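PDB 3SS6: acetyl-CoA acetyltransferase from Bacillus anthracis, which probably catalyses the reversible condensation of two acetyl-CoA molecules to acetoacetyl-CoA and free CoA. Local coordinates for residues V13-G18 with D253-L258. Residues are numbered along the deposited sequence; the frame is centred on the assembly and turned at random.
Sequences VRSPIG and DGSAVL
Ser15 reaches across to Ser255 at the point where strand 7-19 leaves its regular course beside the antiparallel strand 252-262. Its CB lies 3.8 Å from Ser255 OG; that hydroxyl is itself bonded to the carbonyl of Leu32 in helix 29-43. With chi1 at 70°, OG sits between its own backbone N and carbonyl carbon, and from there Ser15 OG accepts from Ser255 N at 2.9 Å in a nearly straight bond (165°). The same Ser15 OG donates a hydrogen bond to Pro16 O, 2.8 Å away and approached from above the carbonyl plane, so one buried hydroxyl is gripped by both segments. Ser15 OG also lies 3.3 Å from Gly254 CA. Ser15 N completes the serine's hold by bonding to Ser255 O, and a water donates to both Ser15 O and Ser255 O.

Regular pairing resumes on either side. Val13 and Val257 form a hydrogen-bonded pair through both N-H groups, with Val13 N 3.0 Å from Val257 O; Gly18 and Asp253 form another, one residue out of step. Between the valines and the serines, Arg14 CB touches Ala256 CB at 3.8 Å, while the extended arginine chain leads away to Asp218 and Gln200, and its NH1 bonds back to Ser15 O. The carboxylate of Asp253 is bonded through OD2 to Ser122 OG.

A hydroxyl thus stands in for a backbone carbonyl where residues 15-17 bulge away, joining two neighbouring strands of the large mixed sheet. Helix 29-43 covers the face of Val13, Ser255 and Val257, and helix 352-370 that of Arg14 and Ala256, as in the layered alpha-beta-alpha-beta-alpha architecture of the thiolase fold.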
ATOM      1  N   VAL A  13     -15.182 -33.059  12.940  1.00 13.98           N
ATOM      2  CA  VAL A  13     -16.084 -31.912  13.016  1.00 10.93           C
ATOM      3  C   VAL A  13     -15.614 -30.784  12.109  1.00 12.45           C
ATOM      4  O   VAL A  13     -14.464 -30.766  11.677  1.00 13.37           O
ATOM      5  CB  VAL A  13     -16.218 -31.383  14.454  1.00 11.24           C
ATOM      6  CG1 VAL A  13     -16.984 -32.386  15.317  1.00 14.32           C
ATOM      7  CG2 VAL A  13     -14.846 -31.067  15.052  1.00 14.25           C
ATOM      8  N   ARG A  14     -16.504 -29.835  11.825  1.00 13.09           N
ATOM      9  CA  ARG A  14     -16.129 -28.719  10.960  1.00 10.90           C
ATOM     10  C   ARG A  14     -16.941 -27.490  11.296  1.00 13.01           C
ATOM     11  O   ARG A  14     -18.006 -27.592  11.874  1.00 13.78           O
ATOM     12  CB  ARG A  14     -16.376 -29.087   9.496  1.00 11.10           C
ATOM     13  CG  ARG A  14     -17.867 -29.362   9.164  1.00 12.03           C
ATOM     14  CD  ARG A  14     -18.021 -29.600   7.654  1.00 13.37           C
ATOM     15  NE  ARG A  14     -19.390 -29.803   7.153  1.00 14.22           N
ATOM     16  CZ  ARG A  14     -20.211 -28.820   6.770  1.00 12.87           C
ATOM     17  NH1 ARG A  14     -19.851 -27.537   6.890  1.00 12.86           N
ATOM     18  NH2 ARG A  14     -21.406 -29.120   6.268  1.00 15.17           N
ATOM     19  N   SER A  15     -16.434 -26.317  10.934  1.00 12.23           N
ATOM     20  CA  SER A  15     -17.278 -25.124  10.988  1.00 11.31           C
ATOM     21  C   SER A  15     -18.289 -25.234   9.854  1.00 11.30           C
ATOM     22  O   SER A  15     -18.099 -26.028   8.925  1.00 12.07           O
ATOM     23  CB  SER A  15     -16.422 -23.867  10.788  1.00 12.61           C
ATOM     24  OG  SER A  15     -15.940 -23.786   9.448  1.00 13.50           O
ATOM     25  N   PRO A  16     -19.360 -24.425   9.900  1.00 12.67           N
ATOM     26  CA  PRO A  16     -20.102 -24.262   8.650  1.00 13.04           C
ATOM     27  C   PRO A  16     -19.180 -23.526   7.677  1.00 12.50           C
ATOM     28  O   PRO A  16     -18.197 -22.904   8.103  1.00 12.16           O
ATOM     29  CB  PRO A  16     -21.293 -23.354   9.042  1.00 13.61           C
ATOM     30  CG  PRO A  16     -21.223 -23.189  10.547  1.00 12.57           C
ATOM     31  CD  PRO A  16     -19.777 -23.453  10.922  1.00 13.04           C
ATOM     32  N   ILE A  17     -19.496 -23.594   6.388  1.00 12.76           N
ATOM     33  CA  ILE A  17     -18.662 -22.938   5.377  1.00 11.45           C
ATOM     34  C   ILE A  17     -19.269 -21.585   5.022  1.00 13.17           C
ATOM     35  O   ILE A  17     -20.418 -21.506   4.572  1.00 14.47           O
ATOM     36  CB  ILE A  17     -18.503 -23.820   4.125  1.00 12.89           C
ATOM     37  CG1 ILE A  17     -17.812 -25.139   4.501  1.00 12.14           C
ATOM     38  CG2 ILE A  17     -17.702 -23.078   3.050  1.00 12.58           C
ATOM     39  CD1 ILE A  17     -17.905 -26.215   3.431  1.00 15.03           C
ATOM     40  N   GLY A  18     -18.490 -20.530   5.243  1.00 11.89           N
ATOM     41  CA  GLY A  18     -18.905 -19.172   4.922  1.00 13.62           C
ATOM     42  C   GLY A  18     -18.650 -18.795   3.469  1.00 14.17           C
ATOM     43  O   GLY A  18     -17.764 -19.352   2.810  1.00 14.02           O
ATOM     44  N   ASP A 253     -14.790 -19.647   3.397  1.00 11.90           N
ATOM     45  CA  ASP A 253     -14.078 -19.696   4.678  1.00 14.09           C
ATOM     46  C   ASP A 253     -14.538 -20.916   5.464  1.00 14.84           C
ATOM     47  O   ASP A 253     -15.731 -21.200   5.527  1.00 13.35           O
ATOM     48  CB  ASP A 253     -14.388 -18.439   5.506  1.00 13.86           C
ATOM     49  CG  ASP A 253     -14.149 -17.151   4.735  1.00 15.82           C
ATOM     50  OD1 ASP A 253     -13.174 -17.085   3.962  1.00 14.39           O
ATOM     51  OD2 ASP A 253     -14.931 -16.190   4.899  1.00 14.77           O
ATOM     52  N   GLY A 254     -13.614 -21.631   6.087  1.00 10.58           N
ATOM     53  CA  GLY A 254     -14.037 -22.767   6.899  1.00 10.65           C
ATOM     54  C   GLY A 254     -12.886 -23.472   7.576  1.00 13.66           C
ATOM     55  O   GLY A 254     -11.753 -23.322   7.164  1.00 13.44           O
ATOM     56  N   SER A 255     -13.181 -24.240   8.618  1.00 11.08           N
ATOM     57  CA  SER A 255     -12.172 -25.118   9.207  1.00 10.35           C
ATOM     58  C   SER A 255     -12.767 -26.500   9.426  1.00 12.96           C
ATOM     59  O   SER A 255     -13.998 -26.666   9.453  1.00 14.65           O
ATOM     60  CB  SER A 255     -11.664 -24.547  10.537  1.00 12.67           C
ATOM     61  OG  SER A 255     -12.733 -24.421  11.472  1.00 14.75           O
ATOM     62  N   ALA A 256     -11.899 -27.501   9.549  1.00 11.11           N
ATOM     63  CA  ALA A 256     -12.356 -28.872   9.767  1.00 11.18           C
ATOM     64  C   ALA A 256     -11.245 -29.667  10.433  1.00 13.40           C
ATOM     65  O   ALA A 256     -10.080 -29.537  10.060  1.00 13.51           O
ATOM     66  CB  ALA A 256     -12.757 -29.517   8.438  1.00 13.13           C
ATOM     67  N   VAL A 257     -11.603 -30.493  11.414  1.00 11.80           N
ATOM     68  CA  VAL A 257     -10.611 -31.097  12.298  1.00 14.04           C
ATOM     69  C   VAL A 257     -11.024 -32.533  12.624  1.00 15.75           C
ATOM     70  O   VAL A 257     -12.201 -32.794  12.863  1.00 17.88           O
ATOM     71  CB  VAL A 257     -10.542 -30.286  13.629  1.00 17.85           C
ATOM     72  CG1 VAL A 257      -9.637 -30.937  14.621  1.00 18.18           C
ATOM     73  CG2 VAL A 257     -10.056 -28.845  13.359  1.00 21.12           C
ATOM     74  N   LEU A 258     -10.061 -33.452  12.606  1.00 13.65           N
ATOM     75  CA  LEU A 258     -10.289 -34.819  13.074  1.00 13.07           C
ATOM     76  C   LEU A 258      -9.401 -35.070  14.286  1.00 13.75           C
ATOM     77  O   LEU A 258      -8.321 -34.490  14.402  1.00 14.05           O
ATOM     78  CB  LEU A 258      -9.912 -35.836  11.994  1.00 15.69           C
ATOM     79  CG  LEU A 258     -10.807 -36.051  10.776  1.00 18.93           C
ATOM     80  CD1 LEU A 258     -10.960 -34.758   9.980  1.00 26.63           C
ATOM     81  CD2 LEU A 258     -10.167 -37.144   9.936  1.00 22.20           C
TER
HETATM   82  O   HOH W   1     -15.767 -26.236   7.109  1.00 13.79           O